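Local atomic coordinates of bifunctional GH43-CE protein (Bacteroides eggerthii, PDB entry 6MLY), a protein that probably hydrolyses arabinoxylan-type polysaccharides, joining a family 43 glycoside hydrolase, which may act as a beta-xylosidase, to a carbohydrate esterase in one chain. Residues G350-F363 and F492-D506. Sequence-based numbering, arbitrary orientation.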
ATOM      1  N   GLY A 350      27.914 -10.623  -5.515  1.00 71.07           N
ATOM      2  CA  GLY A 350      27.287  -9.646  -4.626  1.00 70.26           C
ATOM      3  C   GLY A 350      25.929  -9.177  -5.136  1.00 69.84           C
ATOM      4  O   GLY A 350      25.226  -8.422  -4.441  1.00 69.22           O
ATOM      5  N   TYR A 351      25.557  -9.631  -6.341  1.00 69.94           N
ATOM      6  CA  TYR A 351      24.341  -9.208  -7.032  1.00 70.65           C
ATOM      7  C   TYR A 351      23.505 -10.432  -7.442  1.00 70.68           C
ATOM      8  O   TYR A 351      24.043 -11.483  -7.828  1.00 71.11           O
ATOM      9  CB  TYR A 351      24.698  -8.374  -8.267  1.00 71.22           C
ATOM     10  CG  TYR A 351      25.376  -7.051  -7.994  1.00 71.28           C
ATOM     11  CD1 TYR A 351      26.707  -6.987  -7.614  1.00 71.89           C
ATOM     12  CD2 TYR A 351      24.694  -5.853  -8.139  1.00 71.16           C
ATOM     13  CE1 TYR A 351      27.337  -5.777  -7.367  1.00 72.53           C
ATOM     14  CE2 TYR A 351      25.307  -4.635  -7.895  1.00 71.62           C
ATOM     15  CZ  TYR A 351      26.636  -4.594  -7.509  1.00 72.68           C
ATOM     16  OH  TYR A 351      27.250  -3.393  -7.277  1.00 73.35           O
ATOM     17  N   LEU A 352      22.178 -10.281  -7.339  1.00 71.05           N
ATOM     18  CA  LEU A 352      21.191 -11.170  -7.959  1.00 70.46           C
ATOM     19  C   LEU A 352      20.885 -10.638  -9.362  1.00 71.91           C
ATOM     20  O   LEU A 352      20.584  -9.447  -9.510  1.00 74.05           O
ATOM     21  CB  LEU A 352      19.923 -11.190  -7.098  1.00 69.79           C
ATOM     22  CG  LEU A 352      18.655 -11.686  -7.793  1.00 69.87           C
ATOM     23  CD1 LEU A 352      18.727 -13.181  -8.050  1.00 69.80           C
ATOM     24  CD2 LEU A 352      17.423 -11.350  -6.972  1.00 70.13           C
ATOM     25  N   ARG A 353      20.963 -11.509 -10.374  1.00 71.05           N
ATOM     26  CA  ARG A 353      20.746 -11.102 -11.764  1.00 72.08           C
ATOM     27  C   ARG A 353      19.573 -11.893 -12.354  1.00 71.19           C
ATOM     28  O   ARG A 353      19.735 -13.052 -12.737  1.00 71.57           O
ATOM     29  CB  ARG A 353      22.011 -11.301 -12.606  1.00 73.47           C
ATOM     30  CG  ARG A 353      21.841 -10.949 -14.079  1.00 74.19           C
ATOM     31  CD  ARG A 353      23.135 -11.008 -14.867  1.00 75.08           C
ATOM     32  NE  ARG A 353      24.003  -9.880 -14.557  1.00 75.65           N
ATOM     33  CZ  ARG A 353      25.093  -9.550 -15.239  1.00 76.18           C
ATOM     34  NH1 ARG A 353      25.485 -10.280 -16.269  1.00 77.96           N
ATOM     35  NH2 ARG A 353      25.794  -8.490 -14.884  1.00 76.18           N
ATOM     36  N   LEU A 354      18.414 -11.230 -12.444  1.00 70.74           N
ATOM     37  CA  LEU A 354      17.240 -11.752 -13.139  1.00 70.29           C
ATOM     38  C   LEU A 354      17.354 -11.389 -14.625  1.00 71.17           C
ATOM     39  O   LEU A 354      17.516 -10.224 -14.957  1.00 72.25           O
ATOM     40  CB  LEU A 354      15.973 -11.153 -12.517  1.00 69.29           C
ATOM     41  CG  LEU A 354      15.878 -11.229 -10.994  1.00 68.15           C
ATOM     42  CD1 LEU A 354      14.620 -10.541 -10.493  1.00 67.43           C
ATOM     43  CD2 LEU A 354      15.922 -12.671 -10.516  1.00 67.92           C
ATOM     44  N   THR A 355      17.295 -12.402 -15.497  1.00 71.69           N
ATOM     45  CA  THR A 355      17.337 -12.238 -16.950  1.00 73.17           C
ATOM     46  C   THR A 355      15.978 -12.645 -17.531  1.00 74.89           C
ATOM     47  O   THR A 355      15.272 -13.479 -16.968  1.00 74.73           O
ATOM     48  CB  THR A 355      18.492 -13.045 -17.562  1.00 73.61           C
ATOM     49  OG1 THR A 355      19.710 -12.595 -16.968  1.00 74.22           O
ATOM     50  CG2 THR A 355      18.602 -12.915 -19.066  1.00 74.62           C
ATOM     51  N   THR A 356      15.632 -12.042 -18.670  1.00 76.38           N
ATOM     52  CA  THR A 356      14.362 -12.250 -19.361  1.00 78.05           C
ATOM     53  C   THR A 356      14.425 -13.531 -20.209  1.00 77.75           C
ATOM     54  O   THR A 356      15.500 -13.936 -20.655  1.00 78.23           O
ATOM     55  CB  THR A 356      14.037 -11.019 -20.217  1.00 80.28           C
ATOM     56  OG1 THR A 356      13.751  -9.924 -19.343  1.00 82.26           O
ATOM     57  CG2 THR A 356      12.878 -11.244 -21.163  1.00 81.66           C
ATOM     58  N   GLY A 357      13.258 -14.154 -20.428  1.00 77.30           N
ATOM     59  CA  GLY A 357      13.126 -15.318 -21.313  1.00 77.52           C
ATOM     60  C   GLY A 357      11.977 -15.216 -22.312  1.00 78.58           C
ATOM     61  O   GLY A 357      11.982 -15.922 -23.323  1.00 78.83           O
ATOM     62  N   ARG A 358      10.997 -14.344 -22.043  1.00 78.58           N
ATOM     63  CA  ARG A 358       9.699 -14.364 -22.723  1.00 80.38           C
ATOM     64  C   ARG A 358       9.079 -12.957 -22.679  1.00 79.85           C
ATOM     65  O   ARG A 358       9.251 -12.225 -21.696  1.00 77.69           O
ATOM     66  CB  ARG A 358       8.811 -15.411 -22.040  1.00 79.99           C
ATOM     67  CG  ARG A 358       7.429 -15.587 -22.654  1.00 81.61           C
ATOM     68  CD  ARG A 358       6.359 -15.875 -21.613  1.00 81.07           C
ATOM     69  NE  ARG A 358       6.388 -17.247 -21.120  1.00 80.65           N
ATOM     70  CZ  ARG A 358       5.780 -17.673 -20.012  1.00 79.87           C
ATOM     71  NH1 ARG A 358       5.260 -16.807 -19.157  1.00 78.68           N
ATOM     72  NH2 ARG A 358       5.695 -18.968 -19.764  1.00 79.91           N
ATOM     73  N   MET A 359       8.367 -12.591 -23.754  1.00 81.86           N
ATOM     74  CA  MET A 359       7.604 -11.331 -23.839  1.00 82.13           C
ATOM     75  C   MET A 359       6.236 -11.536 -23.177  1.00 82.60           C
ATOM     76  O   MET A 359       5.543 -12.511 -23.472  1.00 84.16           O
ATOM     77  CB  MET A 359       7.388 -10.905 -25.294  1.00 83.30           C
ATOM     78  CG  MET A 359       8.674 -10.729 -26.077  1.00 84.38           C
ATOM     79  SD  MET A 359       8.408 -10.696 -27.869  1.00 87.27           S
ATOM     80  CE  MET A 359       7.326  -9.277 -28.035  1.00 87.40           C
ATOM     81  N   GLU A 360       5.848 -10.607 -22.297  1.00 81.96           N
ATOM     82  CA  GLU A 360       4.625 -10.734 -21.505  1.00 82.57           C
ATOM     83  C   GLU A 360       3.623  -9.641 -21.903  1.00 84.19           C
ATOM     84  O   GLU A 360       4.010  -8.580 -22.400  1.00 85.15           O
ATOM     85  CB  GLU A 360       4.962 -10.655 -20.014  1.00 81.40           C
ATOM     86  CG  GLU A 360       6.012 -11.662 -19.566  1.00 81.50           C
ATOM     87  CD  GLU A 360       5.563 -13.116 -19.447  1.00 82.21           C
ATOM     88  OE1 GLU A 360       4.409 -13.430 -19.828  1.00 83.71           O
ATOM     89  OE2 GLU A 360       6.377 -13.940 -18.967  1.00 82.59           O
ATOM     90  N   THR A 361       2.332  -9.931 -21.695  1.00 85.00           N
ATOM     91  CA  THR A 361       1.230  -8.964 -21.829  1.00 85.48           C
ATOM     92  C   THR A 361       0.671  -8.594 -20.448  1.00 82.96           C
ATOM     93  O   THR A 361      -0.108  -7.654 -20.323  1.00 83.08           O
ATOM     94  CB  THR A 361       0.076  -9.531 -22.668  1.00 87.88           C
ATOM     95  OG1 THR A 361       0.599 -10.472 -23.606  1.00 90.73           O
ATOM     96  CG2 THR A 361      -0.702  -8.452 -23.388  1.00 88.43           C
ATOM     97  N   SER A 362       1.056  -9.371 -19.431  1.00 82.64           N
ATOM     98  CA  SER A 362       0.554  -9.259 -18.072  1.00 81.00           C
ATOM     99  C   SER A 362       1.735  -9.353 -17.101  1.00 79.40           C
ATOM    100  O   SER A 362       2.666 -10.137 -17.325  1.00 79.97           O
ATOM    101  CB  SER A 362      -0.473 -10.335 -17.793  1.00 81.24           C
ATOM    102  OG  SER A 362      -0.944 -10.269 -16.454  1.00 78.96           O
ATOM    103  N   PHE A 363       1.683  -8.553 -16.032  1.00 77.44           N
ATOM    104  CA  PHE A 363       2.653  -8.632 -14.948  1.00 76.07           C
ATOM    105  C   PHE A 363       2.535  -9.990 -14.233  1.00 76.50           C
ATOM    106  O   PHE A 363       3.551 -10.568 -13.844  1.00 77.05           O
ATOM    107  CB  PHE A 363       2.470  -7.460 -13.979  1.00 74.28           C
ATOM    108  CG  PHE A 363       3.449  -7.420 -12.832  1.00 72.35           C
ATOM    109  CD1 PHE A 363       4.789  -7.725 -13.024  1.00 71.94           C
ATOM    110  CD2 PHE A 363       3.035  -7.052 -11.560  1.00 71.49           C
ATOM    111  CE1 PHE A 363       5.687  -7.672 -11.970  1.00 71.14           C
ATOM    112  CE2 PHE A 363       3.933  -7.006 -10.504  1.00 70.70           C
ATOM    113  CZ  PHE A 363       5.258  -7.313 -10.713  1.00 70.42           C
ATOM    114  N   PHE A 492      11.233  -8.009  -9.619  1.00 66.86           N
ATOM    115  CA  PHE A 492      10.788  -8.433 -10.951  1.00 67.38           C
ATOM    116  C   PHE A 492      11.672  -7.810 -12.038  1.00 68.03           C
ATOM    117  O   PHE A 492      12.456  -6.909 -11.767  1.00 68.31           O
ATOM    118  CB  PHE A 492       9.309  -8.094 -11.157  1.00 68.21           C
ATOM    119  CG  PHE A 492       8.980  -6.624 -11.218  1.00 68.94           C
ATOM    120  CD1 PHE A 492       8.678  -5.912 -10.067  1.00 68.86           C
ATOM    121  CD2 PHE A 492       8.944  -5.956 -12.433  1.00 70.01           C
ATOM    122  CE1 PHE A 492       8.360  -4.564 -10.131  1.00 69.30           C
ATOM    123  CE2 PHE A 492       8.629  -4.606 -12.495  1.00 70.33           C
ATOM    124  CZ  PHE A 492       8.341  -3.912 -11.343  1.00 69.97           C
ATOM    125  N   ASN A 493      11.530  -8.345 -13.257  1.00 68.37           N
ATOM    126  CA  ASN A 493      12.233  -7.911 -14.455  1.00 69.21           C
ATOM    127  C   ASN A 493      11.736  -8.736 -15.644  1.00 70.38           C
ATOM    128  O   ASN A 493      12.141  -9.882 -15.803  1.00 70.49           O
ATOM    129  CB  ASN A 493      13.754  -8.076 -14.359  1.00 69.16           C
ATOM    130  CG  ASN A 493      14.465  -7.688 -15.642  1.00 70.25           C
ATOM    131  OD1 ASN A 493      13.919  -6.954 -16.467  1.00 71.20           O
ATOM    132  ND2 ASN A 493      15.682  -8.174 -15.825  1.00 70.73           N
ATOM    133  N   TYR A 494      10.892  -8.137 -16.492  1.00 71.35           N
ATOM    134  CA  TYR A 494      10.308  -8.859 -17.615  1.00 72.54           C
ATOM    135  C   TYR A 494      10.239  -7.974 -18.856  1.00 74.05           C
ATOM    136  O   TYR A 494      10.251  -6.762 -18.745  1.00 74.58           O
ATOM    137  CB  TYR A 494       8.906  -9.347 -17.267  1.00 72.70           C
ATOM    138  CG  TYR A 494       7.910  -8.256 -16.973  1.00 72.70           C
ATOM    139  CD1 TYR A 494       6.929  -7.925 -17.892  1.00 73.60           C
ATOM    140  CD2 TYR A 494       7.927  -7.574 -15.768  1.00 72.19           C
ATOM    141  CE1 TYR A 494       5.994  -6.939 -17.626  1.00 73.83           C
ATOM    142  CE2 TYR A 494       6.997  -6.588 -15.483  1.00 72.30           C
ATOM    143  CZ  TYR A 494       6.024  -6.271 -16.416  1.00 73.17           C
ATOM    144  OH  TYR A 494       5.098  -5.304 -16.147  1.00 73.73           O
ATOM    145  N   ALA A 495      10.115  -8.626 -20.017  1.00 76.14           N
ATOM    146  CA  ALA A 495      10.138  -7.981 -21.321  1.00 78.65           C
ATOM    147  C   ALA A 495       8.730  -7.922 -21.926  1.00 81.68           C
ATOM    148  O   ALA A 495       7.915  -8.822 -21.704  1.00 83.32           O
ATOM    149  CB  ALA A 495      11.077  -8.727 -22.233  1.00 79.96           C
ATOM    150  N   THR A 496       8.478  -6.855 -22.695  1.00 82.76           N
ATOM    151  CA  THR A 496       7.277  -6.698 -23.516  1.00 84.35           C
ATOM    152  C   THR A 496       7.623  -6.840 -25.006  1.00 86.31           C
ATOM    153  O   THR A 496       6.766  -7.250 -25.788  1.00 88.30           O
ATOM    154  CB  THR A 496       6.590  -5.350 -23.253  1.00 84.15           C
ATOM    155  OG1 THR A 496       7.504  -4.302 -23.579  1.00 84.19           O
ATOM    156  CG2 THR A 496       6.126  -5.192 -21.821  1.00 83.68           C
ATOM    157  N   LYS A 497       8.862  -6.496 -25.392  1.00 86.53           N
ATOM    158  CA  LYS A 497       9.256  -6.413 -26.809  1.00 88.21           C
ATOM    159  C   LYS A 497      10.467  -7.308 -27.127  1.00 88.46           C
ATOM    160  O   LYS A 497      10.512  -7.900 -28.211  1.00 89.63           O
ATOM    161  CB  LYS A 497       9.531  -4.956 -27.195  1.00 88.69           C
ATOM    162  CG  LYS A 497       8.296  -4.163 -27.601  1.00 89.08           C
ATOM    163  CD  LYS A 497       8.584  -2.748 -28.060  1.00 89.50           C
ATOM    164  CE  LYS A 497       8.617  -1.749 -26.922  1.00 87.69           C
ATOM    165  NZ  LYS A 497       8.746  -0.360 -27.417  1.00 88.04           N
ATOM    166  N   GLU A 498      11.438  -7.404 -26.207  1.00 87.27           N
ATOM    167  CA  GLU A 498      12.779  -7.917 -26.533  1.00 87.94           C
ATOM    168  C   GLU A 498      13.346  -8.722 -25.355  1.00 85.37           C
ATOM    169  O   GLU A 498      13.491  -8.192 -24.250  1.00 84.01           O
ATOM    170  CB  GLU A 498      13.675  -6.728 -26.887  1.00 88.98           C
ATOM    171  CG  GLU A 498      14.858  -7.075 -27.771  1.00 92.18           C
ATOM    172  CD  GLU A 498      15.558  -5.881 -28.407  1.00 94.22           C
ATOM    173  OE1 GLU A 498      15.082  -4.728 -28.237  1.00 94.18           O
ATOM    174  OE2 GLU A 498      16.585  -6.103 -29.074  1.00 99.25           O
ATOM    175  N   VAL A 499      13.681  -9.997 -25.609  1.00 84.58           N
ATOM    176  CA  VAL A 499      14.173 -10.920 -24.572  1.00 83.34           C
ATOM    177  C   VAL A 499      15.704 -10.890 -24.561  1.00 81.74           C
ATOM    178  O   VAL A 499      16.323 -10.564 -25.572  1.00 82.90           O
ATOM    179  CB  VAL A 499      13.651 -12.361 -24.765  1.00 83.20           C
ATOM    180  CG1 VAL A 499      12.143 -12.401 -24.958  1.00 83.82           C
ATOM    181  CG2 VAL A 499      14.352 -13.100 -25.900  1.00 84.86           C
ATOM    182  N   GLY A 500      16.284 -11.256 -23.408  1.00 80.28           N
ATOM    183  CA  GLY A 500      17.733 -11.388 -23.218  1.00 79.85           C
ATOM    184  C   GLY A 500      18.288 -10.398 -22.204  1.00 79.18           C
ATOM    185  O   GLY A 500      19.279 -10.690 -21.535  1.00 79.37           O
ATOM    186  N   GLY A 501      17.659  -9.220 -22.106  1.00 78.92           N
ATOM    187  CA  GLY A 501      18.050  -8.178 -21.163  1.00 77.37           C
ATOM    188  C   GLY A 501      17.954  -8.650 -19.722  1.00 75.68           C
ATOM    189  O   GLY A 501      17.171  -9.548 -19.408  1.00 74.97           O
ATOM    190  N   TYR A 502      18.751  -8.020 -18.850  1.00 74.90           N
ATOM    191  CA  TYR A 502      18.864  -8.388 -17.440  1.00 73.26           C
ATOM    192  C   TYR A 502      18.821  -7.133 -16.560  1.00 72.64           C
ATOM    193  O   TYR A 502      18.856  -6.015 -17.062  1.00 72.77           O
ATOM    194  CB  TYR A 502      20.148  -9.189 -17.205  1.00 73.48           C
ATOM    195  CG  TYR A 502      21.415  -8.491 -17.629  1.00 74.06           C
ATOM    196  CD1 TYR A 502      22.177  -7.777 -16.717  1.00 73.70           C
ATOM    197  CD2 TYR A 502      21.865  -8.554 -18.940  1.00 74.88           C
ATOM    198  CE1 TYR A 502      23.345  -7.135 -17.098  1.00 74.68           C
ATOM    199  CE2 TYR A 502      23.031  -7.919 -19.337  1.00 75.74           C
ATOM    200  CZ  TYR A 502      23.774  -7.205 -18.413  1.00 75.22           C
ATOM    201  OH  TYR A 502      24.923  -6.577 -18.790  1.00 76.63           O
ATOM    202  N   ALA A 503      18.727  -7.356 -15.246  1.00 71.01           N
ATOM    203  CA  ALA A 503      18.700  -6.318 -14.224  1.00 70.90           C
ATOM    204  C   ALA A 503      19.350  -6.863 -12.950  1.00 71.18           C
ATOM    205  O   ALA A 503      18.863  -7.830 -12.372  1.00 72.07           O
ATOM    206  CB  ALA A 503      17.278  -5.892 -13.961  1.00 70.06           C
ATOM    207  N   ASP A 504      20.458  -6.252 -12.525  1.00 70.85           N
ATOM    208  CA  ASP A 504      21.154  -6.693 -11.325  1.00 70.90           C
ATOM    209  C   ASP A 504      20.447  -6.092 -10.106  1.00 69.87           C
ATOM    210  O   ASP A 504      19.892  -5.011 -10.197  1.00 69.49           O
ATOM    211  CB  ASP A 504      22.634  -6.308 -11.358  1.00 72.00           C
ATOM    212  CG  ASP A 504      23.359  -6.747 -12.620  1.00 73.85           C
ATOM    213  OD1 ASP A 504      22.906  -7.734 -13.244  1.00 74.38           O
ATOM    214  OD2 ASP A 504      24.364  -6.087 -12.976  1.00 76.23           O
ATOM    215  N   PHE A 505      20.457  -6.830  -8.991  1.00 69.97           N
ATOM    216  CA  PHE A 505      20.029  -6.335  -7.681  1.00 69.88           C
ATOM    217  C   PHE A 505      21.169  -6.547  -6.681  1.00 70.35           C
ATOM    218  O   PHE A 505      21.592  -7.689  -6.469  1.00 70.30           O
ATOM    219  CB  PHE A 505      18.788  -7.078  -7.181  1.00 68.55           C
ATOM    220  CG  PHE A 505      17.539  -6.890  -8.003  1.00 68.21           C
ATOM    221  CD1 PHE A 505      16.503  -6.088  -7.549  1.00 67.70           C
ATOM    222  CD2 PHE A 505      17.383  -7.538  -9.219  1.00 68.61           C
ATOM    223  CE1 PHE A 505      15.343  -5.938  -8.291  1.00 67.24           C
ATOM    224  CE2 PHE A 505      16.226  -7.376  -9.965  1.00 68.31           C
ATOM    225  CZ  PHE A 505      15.208  -6.576  -9.501  1.00 67.54           C
ATOM    226  N   ASP A 506      21.666  -5.453  -6.085  1.00 71.28           N
ATOM    227  CA  ASP A 506      22.778  -5.531  -5.129  1.00 71.44           C
ATOM    228  C   ASP A 506      22.285  -6.170  -3.824  1.00 70.71           C
ATOM    229  O   ASP A 506      22.976  -7.015  -3.248  1.00 69.68           O
ATOM    230  CB  ASP A 506      23.417  -4.163  -4.864  1.00 72.30           C
ATOM    231  CG  ASP A 506      24.700  -4.227  -4.046  1.00 73.35           C
ATOM    232  OD1 ASP A 506      25.340  -5.306  -4.023  1.00 74.65           O
ATOM    233  OD2 ASP A 506      25.052  -3.201  -3.430  1.00 73.18           O
TER
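Arg353 and Asp504 form a non-hydrogen-bonded pair of antiparallel strands 352-355 and 502-506, whose axes run 160° apart. Their guanidinium and carboxylate lie side by side with nearly parallel but offset planes, 5° apart: NE of Arg353 lies 2.7 Å from OD1 of Asp504, on the syn side but out of the carboxylate plane, while the NH2–OD2 bond is weak. With CG anti to the backbone N and a bend at chi3, the arginine also lays its guanidinium flat on the Tyr502 ring, centres 4.1 Å apart. Replacing Arg353 by an alanine is likely to cost the Asp504 carboxylate one of its cations, Arg348 being another, and to strip the guanidinium from one face of the Tyr502 ring. The other sheet face is apolar and buried: CD1 of Leu354 meets CE2 of Phe505 at 3.6 Å. Beside it, Leu354 O accepts from Ala503 N and, from above the carbonyl plane, from Asn493 ND2 at 2.9 Å, so two donors grip one buried oxygen. Farther along, the edge of Phe363 turns into the face of Phe492, planes at 67°, and CD1 of Phe363 reaches CE2 of Tyr494 at 3.5 Å, closing an aromatic cluster. The loop side is looser: exposed Met359 and Val499 touch through CG and CG1 at 4.0 Å, although Glu360 N still bonds Ala495 O at 2.8 Å. Both segments belong to the concanavalin A-like domain, evidently a beta-sandwich; strand 352-355 lies between 343-344 and 502-511, the latter pairing onward with 378-386, whereas the Phe363–Phe492 cluster packs on strands 395-401 and 406-411 of the other sheet.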